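Local coordinates for secreted effector protein SifA (Salmonella typhimurium, PDB 3CXB) that is a virulence effector required for endosomal tubulation and the formation of Salmonella-induced filaments in host cells, and interacts with host PLEKHM2, at residues Thr22-Ile34 and Lys43-Phe55. Sequence-based numbering, arbitrary orientation.
Sequences TKEAWWKVLWEKI and KAKADRCLHEMLF
W27 and F55 stack where helix 25-34 packs against helix 43-54 in an antiparallel helical hairpin. The N-to-C directions of the two helix segments differ by 146°. Their axes come no closer than 11.9 Å, and large aromatic side chains fill the gap. The hairpin lies in the N-terminal part of SifA. L30 also touches V123 of strand 118-123, and A46 touches L72 and L75 of helix 62-75.

The F55 ring and the five-membered ring of W27 form an offset stack, centroids 4.3 Å apart and planes 7° apart. K23 is poorly ordered, but its CD is modelled over the centre of the opposite face of the W27 indole. H51 joins the aromatic cluster obliquely, with its CB 3.7 Å from W27 CH2. E24 CG reaches F55 CD2 at 3.4 Å.

The W31 side chain is a knob among K43, A46, D47 and L50. Its CG is anti to the backbone N (chi1 -175°), which carries the indole toward helix 43-54. L50 CD1 meets W31 CE3 at 3.6 Å, while L50 CD2 faces L30 CD2.

K23 NZ is placed above one face of the W31 ring. There it forms a salt bridge with D47, NZ to OD2 2.6 Å.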
ATOM      1  N   THR A  22     -17.725 -25.406  10.104  1.00133.46           N
ATOM      2  CA  THR A  22     -16.395 -25.811  10.539  1.00124.28           C
ATOM      3  C   THR A  22     -15.591 -24.601  11.017  1.00117.99           C
ATOM      4  O   THR A  22     -14.368 -24.571  10.886  1.00118.74           O
ATOM      5  CB  THR A  22     -15.633 -26.512   9.387  1.00129.76           C
ATOM      6  OG1 THR A  22     -14.345 -26.938   9.847  1.00130.51           O
ATOM      7  CG2 THR A  22     -15.455 -25.564   8.208  1.00130.83           C
ATOM      8  N   LYS A  23     -16.282 -23.612  11.578  1.00106.64           N
ATOM      9  CA  LYS A  23     -15.629 -22.398  12.065  1.00 97.12           C
ATOM     10  C   LYS A  23     -15.046 -22.570  13.459  1.00 91.65           C
ATOM     11  O   LYS A  23     -15.317 -23.559  14.133  1.00 89.47           O
ATOM     12  CB  LYS A  23     -16.613 -21.229  12.075  1.00 96.02           C
ATOM     13  CG  LYS A  23     -17.135 -20.855  10.702  1.00 94.87           C
ATOM     14  CD  LYS A  23     -17.886 -19.529  10.729  1.00 94.27           C
ATOM     15  CE  LYS A  23     -18.342 -19.115   9.332  1.00 93.36           C
ATOM     16  NZ  LYS A  23     -19.126 -17.846   9.346  1.00 92.18           N
ATOM     17  N   GLU A  24     -14.245 -21.600  13.887  1.00 84.00           N
ATOM     18  CA  GLU A  24     -13.624 -21.654  15.206  1.00 75.08           C
ATOM     19  C   GLU A  24     -14.562 -21.088  16.259  1.00 66.29           C
ATOM     20  O   GLU A  24     -15.494 -20.346  15.949  1.00 65.06           O
ATOM     21  CB  GLU A  24     -12.317 -20.854  15.225  1.00 77.66           C
ATOM     22  CG  GLU A  24     -11.263 -21.308  14.218  1.00 81.35           C
ATOM     23  CD  GLU A  24     -10.719 -22.701  14.501  1.00 82.58           C
ATOM     24  OE1 GLU A  24      -9.876 -23.183  13.719  1.00 83.31           O
ATOM     25  OE2 GLU A  24     -11.130 -23.316  15.505  1.00 83.09           O
ATOM     26  N   ALA A  25     -14.304 -21.429  17.513  1.00 58.18           N
ATOM     27  CA  ALA A  25     -15.139 -20.943  18.585  1.00 52.37           C
ATOM     28  C   ALA A  25     -15.182 -19.428  18.538  1.00 51.49           C
ATOM     29  O   ALA A  25     -16.254 -18.846  18.410  1.00 52.31           O
ATOM     30  CB  ALA A  25     -14.619 -21.414  19.912  1.00 49.13           C
ATOM     31  N   TRP A  26     -14.030 -18.772  18.624  1.00 50.63           N
ATOM     32  CA  TRP A  26     -14.052 -17.314  18.581  1.00 50.00           C
ATOM     33  C   TRP A  26     -14.522 -16.745  17.231  1.00 49.99           C
ATOM     34  O   TRP A  26     -14.950 -15.597  17.156  1.00 49.73           O
ATOM     35  CB  TRP A  26     -12.691 -16.753  18.969  1.00 47.90           C
ATOM     36  CG  TRP A  26     -12.349 -17.044  20.396  1.00 48.26           C
ATOM     37  CD1 TRP A  26     -11.367 -17.875  20.849  1.00 47.94           C
ATOM     38  CD2 TRP A  26     -13.001 -16.521  21.560  1.00 48.26           C
ATOM     39  NE1 TRP A  26     -11.364 -17.903  22.224  1.00 46.86           N
ATOM     40  CE2 TRP A  26     -12.356 -17.083  22.686  1.00 47.94           C
ATOM     41  CE3 TRP A  26     -14.065 -15.635  21.763  1.00 49.28           C
ATOM     42  CZ2 TRP A  26     -12.744 -16.782  24.000  1.00 47.58           C
ATOM     43  CZ3 TRP A  26     -14.451 -15.337  23.077  1.00 48.18           C
ATOM     44  CH2 TRP A  26     -13.790 -15.910  24.173  1.00 47.04           C
ATOM     45  N   TRP A  27     -14.465 -17.534  16.165  1.00 50.22           N
ATOM     46  CA  TRP A  27     -14.925 -17.045  14.874  1.00 50.62           C
ATOM     47  C   TRP A  27     -16.462 -16.988  14.888  1.00 51.65           C
ATOM     48  O   TRP A  27     -17.054 -15.955  14.541  1.00 51.63           O
ATOM     49  CB  TRP A  27     -14.424 -17.966  13.757  1.00 51.09           C
ATOM     50  CG  TRP A  27     -14.716 -17.489  12.363  1.00 53.19           C
ATOM     51  CD1 TRP A  27     -15.373 -16.348  12.002  1.00 54.65           C
ATOM     52  CD2 TRP A  27     -14.407 -18.174  11.139  1.00 53.29           C
ATOM     53  NE1 TRP A  27     -15.502 -16.281  10.634  1.00 54.96           N
ATOM     54  CE2 TRP A  27     -14.918 -17.392  10.081  1.00 55.03           C
ATOM     55  CE3 TRP A  27     -13.749 -19.371  10.835  1.00 52.52           C
ATOM     56  CZ2 TRP A  27     -14.795 -17.776   8.738  1.00 55.06           C
ATOM     57  CZ3 TRP A  27     -13.627 -19.749   9.494  1.00 52.16           C
ATOM     58  CH2 TRP A  27     -14.147 -18.956   8.469  1.00 52.13           C
ATOM     59  N   LYS A  28     -17.107 -18.081  15.302  1.00 51.21           N
ATOM     60  CA  LYS A  28     -18.574 -18.124  15.360  1.00 50.83           C
ATOM     61  C   LYS A  28     -19.149 -17.044  16.272  1.00 51.81           C
ATOM     62  O   LYS A  28     -20.223 -16.501  16.007  1.00 53.08           O
ATOM     63  CB  LYS A  28     -19.077 -19.490  15.837  1.00 50.56           C
ATOM     64  CG  LYS A  28     -18.968 -20.558  14.800  1.00 48.64           C
ATOM     65  CD  LYS A  28     -19.475 -21.871  15.317  1.00 47.52           C
ATOM     66  CE  LYS A  28     -19.184 -22.989  14.312  1.00 48.31           C
ATOM     67  NZ  LYS A  28     -19.690 -24.324  14.761  1.00 48.29           N
ATOM     68  N   VAL A  29     -18.438 -16.742  17.350  1.00 50.06           N
ATOM     69  CA  VAL A  29     -18.891 -15.712  18.261  1.00 48.02           C
ATOM     70  C   VAL A  29     -18.683 -14.344  17.606  1.00 47.29           C
ATOM     71  O   VAL A  29     -19.486 -13.435  17.787  1.00 47.92           O
ATOM     72  CB  VAL A  29     -18.133 -15.796  19.625  1.00 50.46           C
ATOM     73  CG1 VAL A  29     -16.661 -15.811  19.390  1.00 54.47           C
ATOM     74  CG2 VAL A  29     -18.485 -14.618  20.513  1.00 49.79           C
ATOM     75  N   LEU A  30     -17.622 -14.201  16.823  1.00 45.73           N
ATOM     76  CA  LEU A  30     -17.359 -12.916  16.186  1.00 42.70           C
ATOM     77  C   LEU A  30     -18.320 -12.705  15.045  1.00 43.83           C
ATOM     78  O   LEU A  30     -18.840 -11.611  14.851  1.00 40.82           O
ATOM     79  CB  LEU A  30     -15.933 -12.847  15.644  1.00 39.42           C
ATOM     80  CG  LEU A  30     -15.717 -11.620  14.753  1.00 35.54           C
ATOM     81  CD1 LEU A  30     -16.001 -10.359  15.546  1.00 37.64           C
ATOM     82  CD2 LEU A  30     -14.319 -11.589  14.242  1.00 31.63           C
ATOM     83  N   TRP A  31     -18.555 -13.773  14.295  1.00 44.84           N
ATOM     84  CA  TRP A  31     -19.437 -13.691  13.151  1.00 48.00           C
ATOM     85  C   TRP A  31     -20.869 -13.417  13.558  1.00 49.85           C
ATOM     86  O   TRP A  31     -21.579 -12.670  12.883  1.00 50.36           O
ATOM     87  CB  TRP A  31     -19.368 -14.972  12.330  1.00 48.56           C
ATOM     88  CG  TRP A  31     -20.182 -14.886  11.083  1.00 49.54           C
ATOM     89  CD1 TRP A  31     -21.289 -15.622  10.776  1.00 49.71           C
ATOM     90  CD2 TRP A  31     -19.988 -13.975   9.997  1.00 50.15           C
ATOM     91  NE1 TRP A  31     -21.801 -15.225   9.569  1.00 51.07           N
ATOM     92  CE2 TRP A  31     -21.020 -14.216   9.066  1.00 51.75           C
ATOM     93  CE3 TRP A  31     -19.044 -12.974   9.721  1.00 48.56           C
ATOM     94  CZ2 TRP A  31     -21.136 -13.493   7.878  1.00 49.63           C
ATOM     95  CZ3 TRP A  31     -19.163 -12.254   8.544  1.00 47.66           C
ATOM     96  CH2 TRP A  31     -20.202 -12.520   7.636  1.00 48.84           C
ATOM     97  N   GLU A  32     -21.296 -14.018  14.664  1.00 51.22           N
ATOM     98  CA  GLU A  32     -22.651 -13.819  15.141  1.00 51.23           C
ATOM     99  C   GLU A  32     -22.853 -12.386  15.590  1.00 50.17           C
ATOM    100  O   GLU A  32     -23.979 -11.940  15.761  1.00 51.29           O
ATOM    101  CB  GLU A  32     -22.957 -14.756  16.303  1.00 52.16           C
ATOM    102  CG  GLU A  32     -24.394 -15.237  16.315  1.00 55.91           C
ATOM    103  CD  GLU A  32     -24.798 -15.842  14.984  1.00 58.93           C
ATOM    104  OE1 GLU A  32     -24.043 -16.704  14.474  1.00 60.23           O
ATOM    105  OE2 GLU A  32     -25.864 -15.457  14.451  1.00 61.56           O
ATOM    106  N   LYS A  33     -21.768 -11.651  15.777  1.00 50.58           N
ATOM    107  CA  LYS A  33     -21.898 -10.273  16.212  1.00 52.61           C
ATOM    108  C   LYS A  33     -21.636  -9.264  15.102  1.00 54.12           C
ATOM    109  O   LYS A  33     -22.077  -8.117  15.186  1.00 53.70           O
ATOM    110  CB  LYS A  33     -20.946 -10.008  17.383  1.00 56.33           C
ATOM    111  CG  LYS A  33     -21.272 -10.835  18.626  1.00 62.20           C
ATOM    112  CD  LYS A  33     -20.417 -10.465  19.829  1.00 64.25           C
ATOM    113  CE  LYS A  33     -20.859 -11.265  21.053  1.00 68.09           C
ATOM    114  NZ  LYS A  33     -20.114 -10.904  22.293  1.00 71.24           N
ATOM    115  N   ILE A  34     -20.918  -9.693  14.066  1.00 53.61           N
ATOM    116  CA  ILE A  34     -20.553  -8.819  12.949  1.00 51.63           C
ATOM    117  C   ILE A  34     -21.429  -9.132  11.725  1.00 53.25           C
ATOM    118  O   ILE A  34     -21.609  -8.304  10.831  1.00 49.85           O
ATOM    119  CB  ILE A  34     -19.015  -8.990  12.619  1.00 53.39           C
ATOM    120  CG1 ILE A  34     -18.453  -7.727  11.967  1.00 52.61           C
ATOM    121  CG2 ILE A  34     -18.789 -10.160  11.693  1.00 49.15           C
ATOM    122  CD1 ILE A  34     -18.454  -6.523  12.887  1.00 55.38           C
ATOM    123  N   LYS A  43     -21.859 -10.696   2.939  1.00 57.68           N
ATOM    124  CA  LYS A  43     -21.391 -11.493   4.064  1.00 58.17           C
ATOM    125  C   LYS A  43     -20.546 -12.715   3.662  1.00 55.13           C
ATOM    126  O   LYS A  43     -19.626 -13.108   4.392  1.00 53.21           O
ATOM    127  CB  LYS A  43     -22.575 -11.911   4.942  1.00 62.95           C
ATOM    128  CG  LYS A  43     -23.497 -12.921   4.319  1.00 69.87           C
ATOM    129  CD  LYS A  43     -24.681 -13.202   5.232  1.00 78.78           C
ATOM    130  CE  LYS A  43     -25.601 -14.288   4.651  1.00 83.93           C
ATOM    131  NZ  LYS A  43     -26.719 -14.692   5.570  1.00 87.03           N
ATOM    132  N   ALA A  44     -20.842 -13.316   2.512  1.00 52.18           N
ATOM    133  CA  ALA A  44     -20.053 -14.455   2.046  1.00 48.40           C
ATOM    134  C   ALA A  44     -18.620 -13.963   1.789  1.00 47.04           C
ATOM    135  O   ALA A  44     -17.644 -14.678   2.066  1.00 47.31           O
ATOM    136  CB  ALA A  44     -20.646 -15.031   0.779  1.00 46.98           C
ATOM    137  N   LYS A  45     -18.492 -12.742   1.276  1.00 44.69           N
ATOM    138  CA  LYS A  45     -17.178 -12.169   1.029  1.00 46.56           C
ATOM    139  C   LYS A  45     -16.492 -11.702   2.327  1.00 46.46           C
ATOM    140  O   LYS A  45     -15.279 -11.869   2.495  1.00 47.15           O
ATOM    141  CB  LYS A  45     -17.274 -11.000   0.046  1.00 48.78           C
ATOM    142  CG  LYS A  45     -17.685 -11.403  -1.368  1.00 53.42           C
ATOM    143  CD  LYS A  45     -17.862 -10.177  -2.270  1.00 55.43           C
ATOM    144  CE  LYS A  45     -18.346 -10.558  -3.670  1.00 57.29           C
ATOM    145  NZ  LYS A  45     -18.419  -9.394  -4.606  1.00 58.43           N
ATOM    146  N   ALA A  46     -17.249 -11.115   3.245  1.00 45.41           N
ATOM    147  CA  ALA A  46     -16.663 -10.663   4.505  1.00 45.93           C
ATOM    148  C   ALA A  46     -16.250 -11.885   5.331  1.00 45.04           C
ATOM    149  O   ALA A  46     -15.379 -11.814   6.203  1.00 43.14           O
ATOM    150  CB  ALA A  46     -17.674  -9.812   5.284  1.00 41.77           C
ATOM    151  N   ASP A  47     -16.890 -13.007   5.038  1.00 46.36           N
ATOM    152  CA  ASP A  47     -16.617 -14.249   5.738  1.00 48.98           C
ATOM    153  C   ASP A  47     -15.285 -14.818   5.268  1.00 51.70           C
ATOM    154  O   ASP A  47     -14.483 -15.305   6.070  1.00 48.29           O
ATOM    155  CB  ASP A  47     -17.751 -15.243   5.474  1.00 47.83           C
ATOM    156  CG  ASP A  47     -17.508 -16.592   6.111  1.00 50.05           C
ATOM    157  OD1 ASP A  47     -16.619 -17.321   5.645  1.00 54.60           O
ATOM    158  OD2 ASP A  47     -18.197 -16.936   7.084  1.00 52.54           O
ATOM    159  N   ARG A  48     -15.049 -14.755   3.963  1.00 56.11           N
ATOM    160  CA  ARG A  48     -13.802 -15.261   3.427  1.00 59.61           C
ATOM    161  C   ARG A  48     -12.676 -14.323   3.841  1.00 53.78           C
ATOM    162  O   ARG A  48     -11.542 -14.754   4.022  1.00 55.04           O
ATOM    163  CB  ARG A  48     -13.879 -15.394   1.907  1.00 71.57           C
ATOM    164  CG  ARG A  48     -13.219 -16.672   1.388  1.00 89.21           C
ATOM    165  CD  ARG A  48     -13.769 -17.900   2.107  1.00105.60           C
ATOM    166  NE  ARG A  48     -13.180 -19.145   1.619  1.00122.09           N
ATOM    167  CZ  ARG A  48     -13.449 -20.350   2.121  1.00130.82           C
ATOM    168  NH1 ARG A  48     -14.300 -20.477   3.130  1.00135.88           N
ATOM    169  NH2 ARG A  48     -12.870 -21.430   1.609  1.00136.31           N
ATOM    170  N   CYS A  49     -12.989 -13.041   3.993  1.00 48.41           N
ATOM    171  CA  CYS A  49     -11.999 -12.070   4.442  1.00 43.76           C
ATOM    172  C   CYS A  49     -11.469 -12.505   5.805  1.00 42.18           C
ATOM    173  O   CYS A  49     -10.275 -12.738   5.991  1.00 42.13           O
ATOM    174  CB  CYS A  49     -12.629 -10.694   4.603  1.00 44.07           C
ATOM    175  SG  CYS A  49     -12.742  -9.720   3.111  1.00 41.50           S
ATOM    176  N   LEU A  50     -12.382 -12.598   6.762  1.00 39.99           N
ATOM    177  CA  LEU A  50     -12.037 -13.003   8.111  1.00 37.18           C
ATOM    178  C   LEU A  50     -11.217 -14.276   8.063  1.00 37.30           C
ATOM    179  O   LEU A  50     -10.179 -14.389   8.723  1.00 37.83           O
ATOM    180  CB  LEU A  50     -13.304 -13.238   8.925  1.00 35.86           C
ATOM    181  CG  LEU A  50     -14.117 -11.994   9.279  1.00 35.52           C
ATOM    182  CD1 LEU A  50     -15.500 -12.390   9.789  1.00 37.58           C
ATOM    183  CD2 LEU A  50     -13.368 -11.194  10.335  1.00 33.00           C
ATOM    184  N   HIS A  51     -11.677 -15.242   7.275  1.00 35.83           N
ATOM    185  CA  HIS A  51     -10.960 -16.498   7.195  1.00 36.48           C
ATOM    186  C   HIS A  51      -9.524 -16.278   6.788  1.00 35.86           C
ATOM    187  O   HIS A  51      -8.606 -16.782   7.445  1.00 36.29           O
ATOM    188  CB  HIS A  51     -11.609 -17.462   6.219  1.00 35.77           C
ATOM    189  CG  HIS A  51     -10.819 -18.711   6.020  1.00 37.11           C
ATOM    190  ND1 HIS A  51      -9.804 -18.808   5.092  1.00 38.84           N
ATOM    191  CD2 HIS A  51     -10.872 -19.911   6.647  1.00 39.99           C
ATOM    192  CE1 HIS A  51      -9.270 -20.016   5.151  1.00 38.57           C
ATOM    193  NE2 HIS A  51      -9.899 -20.705   6.086  1.00 37.90           N
ATOM    194  N   GLU A  52      -9.315 -15.528   5.709  1.00 35.34           N
ATOM    195  CA  GLU A  52      -7.948 -15.269   5.266  1.00 36.31           C
ATOM    196  C   GLU A  52      -7.151 -14.556   6.361  1.00 35.64           C
ATOM    197  O   GLU A  52      -5.955 -14.795   6.557  1.00 32.49           O
ATOM    198  CB  GLU A  52      -7.938 -14.389   4.014  1.00 32.62           C
ATOM    199  CG  GLU A  52      -6.525 -13.941   3.611  1.00 30.92           C
ATOM    200  CD  GLU A  52      -6.523 -12.961   2.458  1.00 31.16           C
ATOM    201  OE1 GLU A  52      -5.450 -12.442   2.094  1.00 31.50           O
ATOM    202  OE2 GLU A  52      -7.602 -12.704   1.903  1.00 32.82           O
ATOM    203  N   MET A  53      -7.842 -13.694   7.089  1.00 37.30           N
ATOM    204  CA  MET A  53      -7.201 -12.888   8.107  1.00 38.65           C
ATOM    205  C   MET A  53      -6.793 -13.566   9.374  1.00 37.62           C
ATOM    206  O   MET A  53      -5.723 -13.292   9.902  1.00 38.16           O
ATOM    207  CB  MET A  53      -8.085 -11.701   8.476  1.00 38.10           C
ATOM    208  CG  MET A  53      -7.507 -10.846   9.589  1.00 37.61           C
ATOM    209  SD  MET A  53      -8.632  -9.533  10.040  1.00 40.24           S
ATOM    210  CE  MET A  53      -8.659  -9.680  11.780  1.00 42.18           C
ATOM    211  N   LEU A  54      -7.628 -14.457   9.874  1.00 38.93           N
ATOM    212  CA  LEU A  54      -7.298 -15.076  11.137  1.00 40.30           C
ATOM    213  C   LEU A  54      -7.371 -16.568  11.177  1.00 42.80           C
ATOM    214  O   LEU A  54      -6.865 -17.164  12.117  1.00 44.10           O
ATOM    215  CB  LEU A  54      -8.212 -14.539  12.232  1.00 36.71           C
ATOM    216  CG  LEU A  54      -8.285 -13.027  12.403  1.00 35.96           C
ATOM    217  CD1 LEU A  54      -9.666 -12.660  12.913  1.00 35.84           C
ATOM    218  CD2 LEU A  54      -7.194 -12.565  13.356  1.00 32.84           C
ATOM    219  N   PHE A  55      -7.984 -17.195  10.183  1.00 45.69           N
ATOM    220  CA  PHE A  55      -8.100 -18.645  10.260  1.00 49.03           C
ATOM    221  C   PHE A  55      -7.618 -19.416   9.056  1.00 50.69           C
ATOM    222  O   PHE A  55      -8.212 -20.428   8.703  1.00 51.47           O
ATOM    223  CB  PHE A  55      -9.551 -19.035  10.573  1.00 51.17           C
ATOM    224  CG  PHE A  55     -10.221 -18.134  11.585  1.00 54.50           C
ATOM    225  CD1 PHE A  55     -10.942 -17.011  11.169  1.00 56.66           C
ATOM    226  CD2 PHE A  55     -10.112 -18.384  12.949  1.00 54.93           C
ATOM    227  CE1 PHE A  55     -11.546 -16.148  12.100  1.00 57.40           C
ATOM    228  CE2 PHE A  55     -10.708 -17.531  13.886  1.00 56.43           C
ATOM    229  CZ  PHE A  55     -11.428 -16.410  13.458  1.00 57.57           C
TER